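Long-range contact in clavulanic acid biosynthesis oligopeptide binding protein 2 (Streptomyces clavuligerus, PDB 2WOL), which probably binds oligopeptides or related ligands as a solute-binding protein of the clavulanic acid biosynthesis pathway: residues 351-365 against 507-521. Residues are numbered along the deposited sequence; the frame is centred on the assembly and turned at random. Where two conformers were deposited one is given.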
# COMPACT_ATOMS: atom_id res chain seq x y z
N LEU A 351 11.40 -11.24 -2.28
CA LEU A 351 10.68 -9.97 -2.31
C LEU A 351 9.17 -10.08 -2.11
O LEU A 351 8.61 -9.39 -1.27
CB LEU A 351 11.01 -9.21 -3.60
CG LEU A 351 12.50 -9.03 -3.92
CD1 LEU A 351 12.70 -8.53 -5.34
CD2 LEU A 351 13.19 -8.10 -2.93
N PHE A 352 8.52 -10.95 -2.89
CA PHE A 352 7.05 -11.07 -2.85
C PHE A 352 6.54 -11.47 -1.47
O PHE A 352 7.07 -12.40 -0.85
CB PHE A 352 6.55 -12.13 -3.84
CG PHE A 352 6.68 -11.73 -5.29
CD1 PHE A 352 7.23 -12.62 -6.21
CD2 PHE A 352 6.22 -10.50 -5.75
CE1 PHE A 352 7.34 -12.28 -7.56
CE2 PHE A 352 6.32 -10.16 -7.09
CZ PHE A 352 6.89 -11.05 -7.99
N PRO A 353 5.49 -10.78 -0.98
CA PRO A 353 4.75 -11.27 0.19
C PRO A 353 4.02 -12.58 -0.15
O PRO A 353 3.68 -12.80 -1.32
CB PRO A 353 3.73 -10.16 0.46
CG PRO A 353 4.23 -8.97 -0.28
CD PRO A 353 4.95 -9.50 -1.47
N PRO A 354 3.78 -13.44 0.86
CA PRO A 354 3.07 -14.71 0.63
C PRO A 354 1.61 -14.59 0.18
O PRO A 354 0.99 -15.61 -0.15
CB PRO A 354 3.17 -15.41 1.99
CG PRO A 354 3.39 -14.33 2.97
CD PRO A 354 4.20 -13.29 2.26
N THR A 355 1.06 -13.38 0.16
CA THR A 355 -0.30 -13.14 -0.34
C THR A 355 -0.37 -13.26 -1.86
O THR A 355 -1.44 -13.49 -2.42
CB THR A 355 -0.84 -11.75 0.04
OG1 THR A 355 0.17 -10.76 -0.18
CG2 THR A 355 -1.28 -11.72 1.50
N LEU A 356 0.78 -13.10 -2.52
CA LEU A 356 0.82 -13.10 -3.98
C LEU A 356 1.10 -14.48 -4.54
O LEU A 356 1.94 -15.21 -4.01
CB LEU A 356 1.85 -12.09 -4.48
CG LEU A 356 1.71 -10.65 -3.99
CD1 LEU A 356 2.80 -9.79 -4.61
CD2 LEU A 356 0.33 -10.07 -4.29
N PRO A 357 0.37 -14.86 -5.61
CA PRO A 357 0.53 -16.16 -6.29
C PRO A 357 1.97 -16.54 -6.61
O PRO A 357 2.33 -17.71 -6.48
CB PRO A 357 -0.28 -15.98 -7.58
CG PRO A 357 -1.36 -15.03 -7.18
CD PRO A 357 -0.70 -14.06 -6.23
N ALA A 358 2.79 -15.56 -7.02
CA ALA A 358 4.16 -15.84 -7.44
C ALA A 358 5.14 -16.10 -6.30
O ALA A 358 6.29 -16.47 -6.55
CB ALA A 358 4.67 -14.73 -8.34
N HIS A 359 4.71 -15.90 -5.06
CA HIS A 359 5.56 -16.18 -3.90
C HIS A 359 6.26 -17.54 -4.05
O HIS A 359 5.63 -18.55 -4.35
CB HIS A 359 4.75 -16.13 -2.61
CG HIS A 359 5.58 -16.32 -1.38
ND1 HIS A 359 5.61 -17.50 -0.67
CD2 HIS A 359 6.41 -15.47 -0.73
CE1 HIS A 359 6.42 -17.37 0.36
NE2 HIS A 359 6.92 -16.15 0.35
N GLN A 360 7.57 -17.53 -3.84
CA GLN A 360 8.39 -18.72 -4.08
C GLN A 360 9.56 -18.82 -3.11
O GLN A 360 9.95 -17.82 -2.49
CB GLN A 360 8.94 -18.70 -5.51
CG GLN A 360 9.92 -17.54 -5.75
CD GLN A 360 10.48 -17.50 -7.16
OE1 GLN A 360 10.67 -18.54 -7.80
NE2 GLN A 360 10.75 -16.29 -7.65
N ASP A 361 10.11 -20.02 -2.99
CA ASP A 361 11.38 -20.23 -2.30
C ASP A 361 12.50 -19.70 -3.18
O ASP A 361 12.71 -20.19 -4.29
CB ASP A 361 11.63 -21.71 -2.05
CG ASP A 361 10.69 -22.30 -1.02
OD1 ASP A 361 9.95 -21.53 -0.36
OD2 ASP A 361 10.72 -23.54 -0.87
N LEU A 362 13.21 -18.70 -2.68
CA LEU A 362 14.30 -18.09 -3.42
C LEU A 362 15.30 -17.52 -2.43
O LEU A 362 14.97 -16.59 -1.68
CB LEU A 362 13.76 -17.01 -4.37
CG LEU A 362 14.75 -16.25 -5.26
CD1 LEU A 362 15.43 -17.16 -6.28
CD2 LEU A 362 14.05 -15.09 -5.94
N ASP A 363 16.49 -18.10 -2.40
CA ASP A 363 17.55 -17.65 -1.49
C ASP A 363 18.89 -17.80 -2.19
O ASP A 363 19.62 -18.76 -1.96
CB ASP A 363 17.50 -18.45 -0.18
CG ASP A 363 18.46 -17.93 0.87
OD1 ASP A 363 18.96 -16.79 0.75
OD2 ASP A 363 18.73 -18.67 1.84
N LEU A 364 19.21 -16.83 -3.04
CA LEU A 364 20.42 -16.89 -3.85
C LEU A 364 21.69 -16.68 -3.04
O LEU A 364 22.75 -17.18 -3.41
CB LEU A 364 20.36 -15.91 -5.02
CG LEU A 364 19.26 -16.13 -6.07
CD1 LEU A 364 19.46 -15.19 -7.25
CD2 LEU A 364 19.21 -17.58 -6.56
N TYR A 365 21.57 -15.93 -1.93
CA TYR A 365 22.73 -15.59 -1.10
C TYR A 365 22.52 -15.99 0.36
O TYR A 365 22.33 -15.13 1.22
CB TYR A 365 23.06 -14.09 -1.24
CG TYR A 365 22.96 -13.63 -2.68
CD1 TYR A 365 21.94 -12.77 -3.09
CD2 TYR A 365 23.86 -14.10 -3.63
CE1 TYR A 365 21.85 -12.36 -4.42
CE2 TYR A 365 23.77 -13.71 -4.96
CZ TYR A 365 22.76 -12.84 -5.35
OH TYR A 365 22.69 -12.46 -6.67
N ALA A 507 2.03 -16.22 -13.05
CA ALA A 507 2.79 -16.43 -11.82
C ALA A 507 4.22 -16.92 -12.10
O ALA A 507 5.17 -16.46 -11.47
CB ALA A 507 2.06 -17.39 -10.89
N GLU A 508 4.36 -17.85 -13.05
CA GLU A 508 5.68 -18.38 -13.42
C GLU A 508 6.57 -17.31 -14.04
O GLU A 508 7.77 -17.28 -13.78
CB GLU A 508 5.56 -19.59 -14.35
CG GLU A 508 5.16 -20.88 -13.65
CD GLU A 508 6.04 -21.21 -12.46
OE1 GLU A 508 7.28 -21.34 -12.63
OE2 GLU A 508 5.50 -21.35 -11.34
N LEU A 509 5.98 -16.45 -14.86
CA LEU A 509 6.71 -15.32 -15.42
C LEU A 509 7.19 -14.38 -14.31
O LEU A 509 8.33 -13.92 -14.34
CB LEU A 509 5.85 -14.56 -16.43
CG LEU A 509 5.61 -15.25 -17.78
CD1 LEU A 509 4.42 -14.62 -18.48
CD2 LEU A 509 6.86 -15.23 -18.66
N TRP A 510 6.32 -14.11 -13.34
CA TRP A 510 6.69 -13.25 -12.21
C TRP A 510 7.80 -13.84 -11.36
O TRP A 510 8.65 -13.11 -10.85
CB TRP A 510 5.47 -12.89 -11.36
CG TRP A 510 4.71 -11.74 -11.92
CD1 TRP A 510 3.43 -11.75 -12.40
CD2 TRP A 510 5.17 -10.39 -12.06
NE1 TRP A 510 3.07 -10.50 -12.83
CE2 TRP A 510 4.12 -9.64 -12.64
CE3 TRP A 510 6.38 -9.74 -11.76
CZ2 TRP A 510 4.24 -8.28 -12.92
CZ3 TRP A 510 6.49 -8.38 -12.04
CH2 TRP A 510 5.43 -7.66 -12.61
N ARG A 511 7.80 -15.17 -11.22
CA ARG A 511 8.88 -15.87 -10.53
C ARG A 511 10.22 -15.69 -11.24
O ARG A 511 11.25 -15.53 -10.59
CB ARG A 511 8.55 -17.35 -10.34
CG ARG A 511 7.50 -17.57 -9.29
CD ARG A 511 7.06 -19.00 -9.19
NE ARG A 511 6.21 -19.15 -8.01
CZ ARG A 511 5.46 -20.21 -7.73
NH1 ARG A 511 5.41 -21.24 -8.57
NH2 ARG A 511 4.73 -20.22 -6.62
N ALA A 512 10.19 -15.71 -12.57
CA ALA A 512 11.38 -15.44 -13.36
C ALA A 512 11.87 -14.00 -13.18
O ALA A 512 13.07 -13.76 -13.08
CB ALA A 512 11.14 -15.74 -14.84
N VAL A 513 10.93 -13.05 -13.14
CA VAL A 513 11.28 -11.65 -12.86
C VAL A 513 12.00 -11.53 -11.51
O VAL A 513 13.07 -10.94 -11.43
CB VAL A 513 10.05 -10.71 -12.87
CG1 VAL A 513 10.45 -9.29 -12.47
CG2 VAL A 513 9.40 -10.71 -14.25
N GLU A 514 11.40 -12.10 -10.47
CA GLU A 514 11.96 -11.99 -9.12
C GLU A 514 13.34 -12.62 -9.04
O GLU A 514 14.26 -12.05 -8.44
CB GLU A 514 11.03 -12.62 -8.08
CG GLU A 514 11.52 -12.36 -6.66
CD GLU A 514 10.67 -13.04 -5.60
OE1 GLU A 514 10.28 -14.21 -5.79
OE2 GLU A 514 10.39 -12.39 -4.58
N ARG A 515 13.48 -13.79 -9.67
CA ARG A 515 14.77 -14.47 -9.72
C ARG A 515 15.83 -13.59 -10.38
O ARG A 515 16.93 -13.43 -9.85
CB ARG A 515 14.66 -15.82 -10.44
CG ARG A 515 15.98 -16.56 -10.55
CD ARG A 515 15.80 -17.99 -11.03
NE ARG A 515 15.16 -18.83 -10.03
CZ ARG A 515 15.80 -19.52 -9.09
NH1 ARG A 515 17.13 -19.46 -9.00
NH2 ARG A 515 15.12 -20.26 -8.22
N ARG A 516 15.50 -13.00 -11.53
CA ARG A 516 16.46 -12.15 -12.24
C ARG A 516 16.84 -10.94 -11.40
O ARG A 516 18.00 -10.55 -11.36
CB ARG A 516 15.90 -11.71 -13.59
CG ARG A 516 15.92 -12.78 -14.65
CD ARG A 516 15.20 -12.33 -15.90
NE ARG A 516 15.29 -13.31 -16.97
CZ ARG A 516 16.23 -13.31 -17.91
NH1 ARG A 516 17.17 -12.38 -17.92
NH2 ARG A 516 16.23 -14.25 -18.85
N VAL A 517 15.86 -10.35 -10.71
CA VAL A 517 16.12 -9.22 -9.83
C VAL A 517 17.10 -9.60 -8.72
O VAL A 517 18.04 -8.86 -8.43
CB VAL A 517 14.82 -8.63 -9.22
CG1 VAL A 517 15.14 -7.59 -8.15
CG2 VAL A 517 13.96 -8.02 -10.31
N MET A 518 16.91 -10.78 -8.12
CA MET A 518 17.82 -11.24 -7.09
C MET A 518 19.20 -11.58 -7.64
O MET A 518 20.20 -11.38 -6.96
CB MET A 518 17.21 -12.40 -6.28
CG MET A 518 16.06 -11.96 -5.36
SD MET A 518 16.40 -10.51 -4.32
CE MET A 518 17.74 -11.12 -3.30
N GLU A 519 19.26 -12.07 -8.89
CA GLU A 519 20.55 -12.27 -9.56
C GLU A 519 21.33 -10.96 -9.67
O GLU A 519 22.56 -10.94 -9.49
CB GLU A 519 20.36 -12.90 -10.95
CG GLU A 519 19.94 -14.36 -10.91
CD GLU A 519 19.49 -14.90 -12.27
OE1 GLU A 519 19.51 -14.13 -13.26
OE2 GLU A 519 19.12 -16.09 -12.33
N HIS A 520 20.63 -9.86 -9.94
CA HIS A 520 21.24 -8.53 -9.98
C HIS A 520 21.78 -8.09 -8.61
O HIS A 520 22.69 -7.27 -8.54
CB HIS A 520 20.25 -7.48 -10.48
CG HIS A 520 20.09 -7.47 -11.97
ND1 HIS A 520 21.05 -6.98 -12.83
CD2 HIS A 520 19.06 -7.87 -12.75
CE1 HIS A 520 20.63 -7.09 -14.07
NE2 HIS A 520 19.42 -7.62 -14.06
N ALA A 521 21.17 -8.62 -7.55
CA ALA A 521 21.59 -8.35 -6.16
C ALA A 521 21.45 -6.88 -5.72
O ALA A 521 22.07 -6.45 -4.74
CB ALA A 521 23.02 -8.89 -5.90
O HOH W 1 8.94 -14.98 -3.45
O HOH W 2 12.35 -19.11 -9.94
O HOH W 3 14.96 -21.30 -5.64
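E514 runs alongside F352 and Q360, pointing the opposite way to each. Its CG lies anti to the backbone N (chi1 -173°) and the chain stays extended, which carries the carboxylate from the helix into the loop. There E514 OE2 accepts two backbone amides, L351 N at 2.8 Å and F352 N at 2.9 Å, from opposite faces of the carboxylate plane. E514 OE1 takes Q360 NE2 at 2.8 Å on its anti lone pair, in a nearly straight bond (169°). The two flat groups are almost coplanar. Q360 NE2 also bonds R511 O, and the two bonds fix the rotation of the amide. A water joins Q360 N to E514 OE1. These donors probably stabilise the buried carboxylate as an anion.

The extended R511 chain runs past Q360 in the opposite direction. R511 NE meets A358 O at 3.1 Å in the guanidinium plane, while NH2 reaches H359 O; E508 pairs with NH1. L362 CD1 sits over the centre of one face of the R515 guanidinium, 3.6 Å above it. L362 CD2 turns to M518 CG, and L364 CD1 packs on M518 CB. Toward the C-terminal end of the helix, Y365 OH donates to M518 O at 2.7 Å. R323 of helix 319-327 also bonds this hydroxyl.

The loop between strand 346-347 and helix 375-384 is thus laid along helix 503-520, in one lobe of the family 5 solute-binding-protein fold.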